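Local coordinates for AxyAgu115A (Amphibacillus xylanus NBRC 15112, PDB 6NPS), which probably acts as a family GH115 alpha-glucuronidase, a hydrolase that removes glucuronic acid substituents from the xylan backbone of arabinoglucuronoxylan, at residues E863-P868 / L941-I946; F692-V697 / N961-V966; A20-E25 / H63-G68. The protein carries 3 engineered substitutions. All coordinates share one frame; numbering follows the deposited sequence.

Contact 1: E863-P868 / L941-I946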
loop_
_atom_site.group_PDB
_atom_site.type_symbol
_atom_site.label_atom_id
_atom_site.label_comp_id
_atom_site.label_asym_id
_atom_site.label_seq_id
_atom_site.Cartn_x
_atom_site.Cartn_y
_atom_site.Cartn_z
ATOM N N GLU A 863 22.107 -16.603 11.200
ATOM C CA GLU A 863 20.726 -16.905 10.898
ATOM C C GLU A 863 20.656 -18.207 10.111
ATOM O O GLU A 863 21.365 -18.376 9.115
ATOM C CB GLU A 863 20.103 -15.760 10.108
ATOM C CG GLU A 863 18.670 -16.022 9.653
ATOM C CD GLU A 863 18.042 -14.810 8.974
ATOM O OE1 GLU A 863 18.766 -14.067 8.265
ATOM O OE2 GLU A 863 16.825 -14.588 9.171
ATOM N N PHE A 864 19.827 -19.124 10.572
ATOM C CA PHE A 864 19.588 -20.374 9.873
ATOM C C PHE A 864 18.277 -20.272 9.118
ATOM O O PHE A 864 17.280 -19.768 9.645
ATOM C CB PHE A 864 19.496 -21.548 10.846
ATOM C CG PHE A 864 20.763 -21.896 11.513
ATOM C CD1 PHE A 864 21.982 -21.447 11.030
ATOM C CD2 PHE A 864 20.749 -22.727 12.635
ATOM C CE1 PHE A 864 23.163 -21.785 11.672
ATOM C CE2 PHE A 864 21.931 -23.083 13.274
ATOM C CZ PHE A 864 23.134 -22.605 12.797
ATOM N N TYR A 865 18.263 -20.814 7.919
ATOM C CA TYR A 865 17.029 -21.076 7.192
ATOM C C TYR A 865 16.776 -22.581 7.285
ATOM O O TYR A 865 17.598 -23.374 6.821
ATOM C CB TYR A 865 17.155 -20.640 5.733
ATOM C CG TYR A 865 17.119 -19.129 5.527
ATOM C CD1 TYR A 865 18.118 -18.306 6.047
ATOM C CD2 TYR A 865 16.089 -18.535 4.795
ATOM C CE1 TYR A 865 18.099 -16.908 5.835
ATOM C CE2 TYR A 865 16.052 -17.168 4.586
ATOM C CZ TYR A 865 17.064 -16.358 5.099
ATOM O OH TYR A 865 17.016 -14.997 4.904
ATOM N N LEU A 866 15.652 -22.969 7.885
ATOM C CA LEU A 866 15.359 -24.373 8.172
ATOM C C LEU A 866 14.032 -24.797 7.568
ATOM O O LEU A 866 13.075 -24.017 7.518
ATOM C CB LEU A 866 15.289 -24.645 9.684
ATOM C CG LEU A 866 16.468 -24.194 10.519
ATOM C CD1 LEU A 866 16.100 -24.223 11.988
ATOM C CD2 LEU A 866 17.674 -25.109 10.231
ATOM N N GLN A 867 13.953 -26.057 7.170
ATOM C CA GLN A 867 12.649 -26.617 6.874
ATOM C C GLN A 867 11.765 -26.496 8.115
ATOM O O GLN A 867 12.250 -26.705 9.236
ATOM C CB GLN A 867 12.775 -28.079 6.441
ATOM C CG GLN A 867 11.750 -28.448 5.400
ATOM C CD GLN A 867 10.452 -28.944 6.006
ATOM O OE1 GLN A 867 9.378 -28.726 5.448
ATOM N NE2 GLN A 867 10.548 -29.630 7.145
ATOM N N PRO A 868 10.463 -26.143 7.959
ATOM C CA PRO A 868 9.595 -25.950 9.158
ATOM C C PRO A 868 9.062 -27.262 9.729
ATOM O O PRO A 868 7.878 -27.602 9.662
ATOM C CB PRO A 868 8.469 -25.055 8.618
ATOM C CG PRO A 868 8.332 -25.435 7.192
ATOM C CD PRO A 868 9.776 -25.744 6.713
ATOM N N LEU A 941 18.687 -28.189 7.378
ATOM C CA LEU A 941 19.247 -26.854 7.249
ATOM C C LEU A 941 19.480 -26.564 5.777
ATOM O O LEU A 941 20.169 -27.336 5.092
ATOM C CB LEU A 941 20.558 -26.753 8.031
ATOM C CG LEU A 941 21.347 -25.454 7.920
ATOM C CD1 LEU A 941 20.662 -24.252 8.595
ATOM C CD2 LEU A 941 22.699 -25.692 8.596
ATOM N N GLU A 942 18.944 -25.442 5.303
ATOM C CA GLU A 942 19.011 -25.065 3.897
ATOM C C GLU A 942 20.031 -23.972 3.619
ATOM O O GLU A 942 20.713 -24.041 2.598
ATOM C CB GLU A 942 17.634 -24.598 3.387
ATOM C CG GLU A 942 16.606 -25.761 3.431
ATOM C CD GLU A 942 15.150 -25.392 3.063
ATOM O OE1 GLU A 942 14.916 -24.500 2.204
ATOM O OE2 GLU A 942 14.231 -26.041 3.632
ATOM N N LYS A 943 20.133 -22.960 4.480
ATOM C CA LYS A 943 20.974 -21.801 4.197
ATOM C C LYS A 943 21.393 -21.198 5.529
ATOM O O LYS A 943 20.657 -21.273 6.517
ATOM C CB LYS A 943 20.223 -20.757 3.317
ATOM C CG LYS A 943 21.095 -19.541 2.881
ATOM C CD LYS A 943 20.259 -18.437 2.215
ATOM C CE LYS A 943 19.778 -18.857 0.873
ATOM N NZ LYS A 943 19.188 -17.688 0.197
ATOM N N ILE A 944 22.596 -20.625 5.550
ATOM C CA ILE A 944 23.120 -19.887 6.694
ATOM C C ILE A 944 23.472 -18.486 6.206
ATOM O O ILE A 944 24.156 -18.337 5.187
ATOM C CB ILE A 944 24.377 -20.556 7.277
ATOM C CG1 ILE A 944 24.130 -22.050 7.536
ATOM C CG2 ILE A 944 24.848 -19.810 8.505
ATOM C CD1 ILE A 944 25.416 -22.861 7.734
ATOM N N VAL A 945 23.073 -17.468 6.961
ATOM C CA VAL A 945 23.424 -16.087 6.650
ATOM C C VAL A 945 24.118 -15.486 7.862
ATOM O O VAL A 945 23.646 -15.664 8.988
ATOM C CB VAL A 945 22.174 -15.278 6.267
ATOM C CG1 VAL A 945 22.568 -13.841 5.967
ATOM C CG2 VAL A 945 21.480 -15.937 5.067
ATOM N N ILE A 946 25.231 -14.768 7.636
ATOM C CA ILE A 946 26.014 -14.159 8.705
ATOM C C ILE A 946 26.227 -12.681 8.374
ATOM O O ILE A 946 26.629 -12.343 7.255
ATOM C CB ILE A 946 27.375 -14.878 8.891
ATOM C CG1 ILE A 946 27.183 -16.399 9.128
ATOM C CG2 ILE A 946 28.193 -14.235 10.018
ATOM C CD1 ILE A 946 28.522 -17.242 8.978
#
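The carbonyl oxygen Y865 O is gripped by two successive amides of the neighbouring strand: E942 N donates to it over 2.9 Å, and K943 N adds a weak second bond of 3.5 Å. This is the signature of a classic beta bulge, in which E942 and K943 together face Y865 and the antiparallel register slips by one residue between Y865 and L866. At the bulge, E942 OE1 accepts from K825 N. The strands belong to the C-terminal domain, whose family is consistent with a galactose-binding-type beta sandwich. Y865 N also donates to K943 O in a nearly straight bond (2.8 Å, 170° at the hydrogen); farther on, E863 and V945 form a regular hydrogen-bonded pair, each amide donating to the other's carbonyl.

The two faces of the pair differ in chemistry. On one, L941 has CG anti to its amide nitrogen (chi1 175°), which helps bring CD1 against two neighbours, 3.5 Å from L866 CD2 and 3.7 Å from F864 CB. The F864 ring meets I944 CG2 at its edge, and I932 of strand 926-934 packs against F864, L941 and I944. On the other face, Y865 and K943 run alongside each other, and the lysine lays CD over the phenol ring. A bend at chi3 (-71°) carries the ammonium onward to L958 O and P960 O, with at most a weak cation-pi attraction to Y865. Beside the lysine, V945 turns its CG2 methyl to the same tyrosine, 3.6 Å from Y865 CE1.

Contact 2: F692-V697 / N961-V966; sequences FLEPDV and NETYYV
P695 lies over one face of the Y964 ring in a CH-pi contact: P695 CD stands 3.6 Å from the centroid of the Y964 ring and only 8° off its normal, while P695 CG reaches toward the CZ side of the same face. The type I turn from E694 to V697, closed by V697 N donating to E694 O, presents the proline in this position. A chi1 of 172° swings the Y964 ring out opposite its amide nitrogen, toward the turn.

Polar contacts flank this contact. The D696 carboxylate stands almost perpendicular to the tyrosine ring, with OD2 at the ring edge and OD1 3.3 Å from Y964 CD1, an approach likely to be favoured by the positive rim of the ring. E694 and Y964 run past each other antiparallel, which brings E694 OE2 to 3.1 Å from Y964 N. Both acids form salt bridges to R968, the last residue of the chain. At the far end of the ring, Y964 OH is hydrogen-bonded to D778 O. With an alanine here, P695 would probably lose the ring it packs on and D778 O its hydroxyl partner.

The turn lies between strand 686-688 and strand 700-706, which belong to two different sheets; the tail, which follows strand 940-948, is tied by backbone bonds to strands 786-788 and 794-797, at T963 to S795 and at Y964 to V788.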
loop_
_atom_site.group_PDB
_atom_site.type_symbol
_atom_site.label_atom_id
_atom_site.label_comp_id
_atom_site.label_asym_id
_atom_site.label_seq_id
_atom_site.Cartn_x
_atom_site.Cartn_y
_atom_site.Cartn_z
ATOM N N PHE A 692 30.832 -6.365 -8.418
ATOM C CA PHE A 692 32.232 -6.760 -8.617
ATOM C C PHE A 692 32.985 -6.884 -7.307
ATOM O O PHE A 692 34.183 -7.165 -7.329
ATOM C CB PHE A 692 32.955 -5.764 -9.549
ATOM C CG PHE A 692 32.296 -5.647 -10.898
ATOM C CD1 PHE A 692 32.524 -6.599 -11.883
ATOM C CD2 PHE A 692 31.396 -4.613 -11.165
ATOM C CE1 PHE A 692 31.889 -6.504 -13.136
ATOM C CE2 PHE A 692 30.752 -4.525 -12.391
ATOM C CZ PHE A 692 30.998 -5.465 -13.376
ATOM N N LEU A 693 32.299 -6.716 -6.168
ATOM C CA LEU A 693 32.895 -7.038 -4.880
ATOM C C LEU A 693 33.135 -8.536 -4.711
ATOM O O LEU A 693 33.850 -8.933 -3.787
ATOM C CB LEU A 693 31.999 -6.492 -3.757
ATOM C CG LEU A 693 32.024 -4.962 -3.583
ATOM C CD1 LEU A 693 31.136 -4.515 -2.454
ATOM C CD2 LEU A 693 33.463 -4.405 -3.361
ATOM N N GLU A 694 32.587 -9.388 -5.601
ATOM C CA GLU A 694 33.046 -10.784 -5.618
ATOM C C GLU A 694 34.043 -10.998 -6.748
ATOM O O GLU A 694 33.723 -10.695 -7.905
ATOM C CB GLU A 694 31.850 -11.721 -5.774
ATOM C CG GLU A 694 30.819 -11.388 -4.699
ATOM C CD GLU A 694 29.588 -12.312 -4.609
ATOM O OE1 GLU A 694 28.995 -12.694 -5.646
ATOM O OE2 GLU A 694 29.185 -12.608 -3.466
ATOM N N PRO A 695 35.226 -11.544 -6.446
ATOM C CA PRO A 695 36.315 -11.598 -7.438
ATOM C C PRO A 695 35.996 -12.371 -8.705
ATOM O O PRO A 695 36.624 -12.110 -9.736
ATOM C CB PRO A 695 37.458 -12.293 -6.682
ATOM C CG PRO A 695 37.029 -12.422 -5.289
ATOM C CD PRO A 695 35.552 -12.282 -5.216
ATOM N N ASP A 696 35.077 -13.322 -8.681
ATOM C CA ASP A 696 34.803 -14.093 -9.878
ATOM C C ASP A 696 33.617 -13.572 -10.674
ATOM O O ASP A 696 33.179 -14.246 -11.610
ATOM C CB ASP A 696 34.578 -15.569 -9.523
ATOM C CG ASP A 696 33.407 -15.788 -8.577
ATOM O OD1 ASP A 696 32.848 -14.811 -8.023
ATOM O OD2 ASP A 696 33.060 -16.972 -8.370
ATOM N N VAL A 697 33.077 -12.398 -10.343
ATOM C CA VAL A 697 31.958 -11.851 -11.094
ATOM C C VAL A 697 32.479 -10.895 -12.171
ATOM O O VAL A 697 33.329 -10.028 -11.914
ATOM C CB VAL A 697 30.945 -11.184 -10.159
ATOM C CG1 VAL A 697 29.850 -10.497 -10.957
ATOM C CG2 VAL A 697 30.331 -12.271 -9.252
ATOM N N ASN A 961 21.110 -14.339 -2.063
ATOM C CA ASN A 961 21.706 -15.452 -2.783
ATOM C C ASN A 961 23.122 -15.710 -2.253
ATOM O O ASN A 961 23.714 -14.878 -1.575
ATOM C CB ASN A 961 21.687 -15.189 -4.279
ATOM C CG ASN A 961 22.336 -13.896 -4.636
ATOM O OD1 ASN A 961 21.784 -12.826 -4.386
ATOM N ND2 ASN A 961 23.529 -13.972 -5.228
ATOM N N GLU A 962 23.638 -16.911 -2.511
ATOM C CA GLU A 962 24.915 -17.328 -1.933
ATOM C C GLU A 962 26.036 -16.360 -2.326
ATOM O O GLU A 962 26.124 -15.922 -3.471
ATOM C CB GLU A 962 25.244 -18.740 -2.397
ATOM C CG GLU A 962 26.534 -19.352 -1.804
ATOM C CD GLU A 962 26.671 -20.849 -2.110
ATOM O OE1 GLU A 962 26.570 -21.224 -3.296
ATOM O OE2 GLU A 962 26.843 -21.661 -1.166
ATOM N N THR A 963 26.910 -16.046 -1.375
ATOM C CA THR A 963 28.013 -15.132 -1.645
ATOM C C THR A 963 29.266 -15.920 -2.010
ATOM O O THR A 963 29.267 -17.149 -2.069
ATOM C CB THR A 963 28.252 -14.218 -0.445
ATOM O OG1 THR A 963 28.385 -15.020 0.745
ATOM C CG2 THR A 963 27.072 -13.228 -0.271
ATOM N N TYR A 964 30.359 -15.211 -2.240
ATOM C CA TYR A 964 31.530 -15.828 -2.839
ATOM C C TYR A 964 32.242 -16.780 -1.872
ATOM O O TYR A 964 32.418 -16.470 -0.685
ATOM C CB TYR A 964 32.504 -14.736 -3.293
ATOM C CG TYR A 964 33.837 -15.275 -3.762
ATOM C CD1 TYR A 964 33.997 -15.745 -5.063
ATOM C CD2 TYR A 964 34.952 -15.281 -2.928
ATOM C CE1 TYR A 964 35.237 -16.247 -5.513
ATOM C CE2 TYR A 964 36.171 -15.782 -3.366
ATOM C CZ TYR A 964 36.306 -16.247 -4.663
ATOM O OH TYR A 964 37.529 -16.734 -5.102
ATOM N N TYR A 965 32.708 -17.926 -2.397
ATOM C CA TYR A 965 33.629 -18.796 -1.663
ATOM C C TYR A 965 34.739 -19.238 -2.594
ATOM O O TYR A 965 34.525 -19.385 -3.795
ATOM C CB TYR A 965 32.930 -20.079 -1.046
ATOM C CG TYR A 965 32.221 -20.971 -2.051
ATOM C CD1 TYR A 965 32.844 -22.095 -2.582
ATOM C CD2 TYR A 965 30.908 -20.697 -2.453
ATOM C CE1 TYR A 965 32.204 -22.917 -3.521
ATOM C CE2 TYR A 965 30.237 -21.517 -3.381
ATOM C CZ TYR A 965 30.903 -22.635 -3.914
ATOM O OH TYR A 965 30.272 -23.457 -4.847
ATOM N N VAL A 966 35.911 -19.500 -2.011
ATOM C CA VAL A 966 37.095 -19.872 -2.776
ATOM C C VAL A 966 36.860 -21.209 -3.458
ATOM O O VAL A 966 36.364 -22.158 -2.841
ATOM C CB VAL A 966 38.312 -19.907 -1.843
ATOM C CG1 VAL A 966 39.601 -20.423 -2.582
ATOM C CG2 VAL A 966 38.524 -18.516 -1.268
HETATM O O HOH W 1 27.139 -14.348 -5.679
#

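Contact 3: A20-E25 / H63-G68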
loop_
_atom_site.group_PDB
_atom_site.type_symbol
_atom_site.label_atom_id
_atom_site.label_comp_id
_atom_site.label_asym_id
_atom_site.label_seq_id
_atom_site.Cartn_x
_atom_site.Cartn_y
_atom_site.Cartn_z
ATOM N N ALA A 20 -8.513 -70.662 -25.635
ATOM C CA ALA A 20 -8.658 -69.512 -24.775
ATOM C C ALA A 20 -7.374 -69.266 -23.997
ATOM O O ALA A 20 -6.662 -70.198 -23.615
ATOM C CB ALA A 20 -9.834 -69.717 -23.806
ATOM N N LEU A 21 -7.093 -67.990 -23.753
ATOM C CA LEU A 21 -5.862 -67.605 -23.078
ATOM C C LEU A 21 -5.933 -67.841 -21.568
ATOM O O LEU A 21 -4.997 -68.390 -20.975
ATOM C CB LEU A 21 -5.568 -66.135 -23.354
ATOM C CG LEU A 21 -4.352 -65.612 -22.605
ATOM C CD1 LEU A 21 -3.083 -66.373 -23.112
ATOM C CD2 LEU A 21 -4.249 -64.108 -22.816
ATOM N N PHE A 22 -7.016 -67.396 -20.929
ATOM C CA PHE A 22 -7.157 -67.433 -19.476
ATOM C C PHE A 22 -8.016 -68.617 -19.076
ATOM O O PHE A 22 -8.991 -68.954 -19.755
ATOM C CB PHE A 22 -7.806 -66.162 -18.921
ATOM C CG PHE A 22 -6.873 -64.990 -18.842
ATOM C CD1 PHE A 22 -6.553 -64.282 -19.974
ATOM C CD2 PHE A 22 -6.312 -64.601 -17.628
ATOM C CE1 PHE A 22 -5.712 -63.189 -19.918
ATOM C CE2 PHE A 22 -5.451 -63.500 -17.564
ATOM C CZ PHE A 22 -5.136 -62.815 -18.722
ATOM N N TYR A 23 -7.657 -69.230 -17.959
ATOM C CA TYR A 23 -8.408 -70.336 -17.395
ATOM C C TYR A 23 -9.221 -69.809 -16.223
ATOM O O TYR A 23 -8.730 -68.982 -15.450
ATOM C CB TYR A 23 -7.460 -71.435 -16.942
ATOM C CG TYR A 23 -8.169 -72.612 -16.289
ATOM C CD1 TYR A 23 -9.134 -73.332 -16.976
ATOM C CD2 TYR A 23 -7.881 -72.974 -14.981
ATOM C CE1 TYR A 23 -9.800 -74.412 -16.382
ATOM C CE2 TYR A 23 -8.536 -74.079 -14.373
ATOM C CZ TYR A 23 -9.492 -74.775 -15.080
ATOM O OH TYR A 23 -10.124 -75.837 -14.473
ATOM N N GLN A 24 -10.468 -70.257 -16.099
ATOM C CA GLN A 24 -11.363 -69.724 -15.080
ATOM C C GLN A 24 -11.856 -70.858 -14.184
ATOM O O GLN A 24 -12.282 -71.911 -14.684
ATOM C CB GLN A 24 -12.548 -69.015 -15.741
ATOM C CG GLN A 24 -13.146 -67.880 -14.939
ATOM C CD GLN A 24 -14.086 -67.020 -15.782
ATOM O OE1 GLN A 24 -15.230 -67.409 -16.037
ATOM N NE2 GLN A 24 -13.601 -65.858 -16.229
ATOM N N GLU A 25 -11.796 -70.660 -12.869
ATOM C CA GLU A 25 -12.254 -71.685 -11.939
ATOM C C GLU A 25 -13.497 -71.208 -11.202
ATOM O O GLU A 25 -13.571 -70.054 -10.764
ATOM C CB GLU A 25 -11.167 -72.064 -10.922
ATOM C CG GLU A 25 -10.011 -72.865 -11.501
ATOM C CD GLU A 25 -8.967 -73.253 -10.443
ATOM O OE1 GLU A 25 -8.754 -74.472 -10.220
ATOM O OE2 GLU A 25 -8.356 -72.330 -9.848
ATOM N N HIS A 63 -0.302 -71.880 -24.984
ATOM C CA HIS A 63 0.291 -71.038 -23.939
ATOM C C HIS A 63 -0.847 -70.347 -23.199
ATOM O O HIS A 63 -1.643 -69.622 -23.816
ATOM C CB HIS A 63 1.265 -69.989 -24.506
ATOM C CG HIS A 63 2.457 -70.576 -25.204
ATOM N ND1 HIS A 63 3.597 -69.847 -25.481
ATOM C CD2 HIS A 63 2.690 -71.823 -25.676
ATOM C CE1 HIS A 63 4.473 -70.617 -26.108
ATOM N NE2 HIS A 63 3.947 -71.821 -26.239
ATOM N N ALA A 64 -0.917 -70.553 -21.884
ATOM C CA ALA A 64 -2.094 -70.176 -21.120
ATOM C C ALA A 64 -1.671 -69.429 -19.865
ATOM O O ALA A 64 -0.536 -69.552 -19.401
ATOM C CB ALA A 64 -2.936 -71.426 -20.762
ATOM N N VAL A 65 -2.594 -68.628 -19.328
ATOM C CA VAL A 65 -2.393 -67.882 -18.091
ATOM C C VAL A 65 -3.258 -68.575 -17.041
ATOM O O VAL A 65 -4.469 -68.719 -17.235
ATOM C CB VAL A 65 -2.771 -66.401 -18.241
ATOM C CG1 VAL A 65 -2.739 -65.713 -16.885
ATOM C CG2 VAL A 65 -1.833 -65.666 -19.267
ATOM N N LEU A 66 -2.632 -69.056 -15.969
ATOM C CA LEU A 66 -3.313 -69.823 -14.921
ATOM C C LEU A 66 -3.138 -69.062 -13.615
ATOM O O LEU A 66 -2.015 -68.941 -13.113
ATOM C CB LEU A 66 -2.749 -71.240 -14.812
ATOM C CG LEU A 66 -2.687 -72.088 -16.090
ATOM C CD1 LEU A 66 -2.020 -73.446 -15.853
ATOM C CD2 LEU A 66 -4.070 -72.294 -16.658
ATOM N N TYR A 67 -4.235 -68.521 -13.079
ATOM C CA TYR A 67 -4.185 -67.688 -11.891
ATOM C C TYR A 67 -5.102 -68.248 -10.805
ATOM O O TYR A 67 -6.029 -69.013 -11.073
ATOM C CB TYR A 67 -4.578 -66.251 -12.217
ATOM C CG TYR A 67 -6.053 -66.075 -12.526
ATOM C CD1 TYR A 67 -6.528 -66.193 -13.830
ATOM C CD2 TYR A 67 -6.978 -65.814 -11.497
ATOM C CE1 TYR A 67 -7.870 -66.057 -14.114
ATOM C CE2 TYR A 67 -8.330 -65.679 -11.770
ATOM C CZ TYR A 67 -8.767 -65.794 -13.079
ATOM O OH TYR A 67 -10.103 -65.643 -13.361
ATOM N N GLY A 68 -4.841 -67.859 -9.569
ATOM C CA GLY A 68 -5.637 -68.369 -8.472
ATOM C C GLY A 68 -5.108 -67.882 -7.147
ATOM O O GLY A 68 -4.011 -67.313 -7.055
HETATM O O HOH W 2 -6.798 -69.772 -13.594
HETATM O O HOH W 3 -8.366 -69.674 -9.887
#
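F22 and V65 project together from adjacent strands, the valine set against the flat of the phenyl ring: V65 CB is 4.1 Å from the F22 centroid in a CH-pi contact displaced toward the rim, and V65 CG1 comes to 3.6 Å from F22 CE2. The edge of the same ring meets Y67 CE1. The valine's other methyl, CG2, touches L21 CD1. Side chains Y23 and L66 cross at a slant, with L66 CD2 3.5 Å from Y23 CB.

Behind these contacts is a single parallel bridge, F22 with V65, where strand 20-23 meets strand 64-69, with helix 30-47 and strands 53-54 and 60-61 between them along the chain. V65 N donates to L21 O (2.9 Å), and Y23 N answers with a weak bond to V65 O. Helix 30-47 packs on the side of F22 and Y67, while L75 of helix 74-81 touches Y23 and L66.

Beyond Y23 the strands diverge and water takes over. One molecule donates to Y23 O and accepts from Y67 N (2.9 Å), sitting over one face of the Y67 ring. That ring is folded back by a chi1 of 71°, with CG between the backbone N and the carbonyl carbon, which brings CE1 to 3.3 Å from Y23 O. A second water donates to both E25 OE2 and Y67 O, at 2.7 Å from the latter; E25 OE2 also bonds S73 OG.

All three contacts are largely buried, yet they illustrate different ways of joining chain segments. Contact 1 lies nearest the chain's centre (about 21 Å between centres), contact 2 farther out (about 33 Å) and contact 3 farthest (about 40 Å). Contact 1 is continuous antiparallel sheet, its slip absorbed by backbone bonds. Contact 3, on the other side of the chain's centre, begins with one parallel bridge and gives way to water bridges. Contact 2 joins two loops through a proline-tyrosine CH-pi contact and acidic side chains. Contacts 1 and 2 are neighbours, with centres about 19 Å apart, and K943 of contact 1 ties down the chain that leads into contact 2.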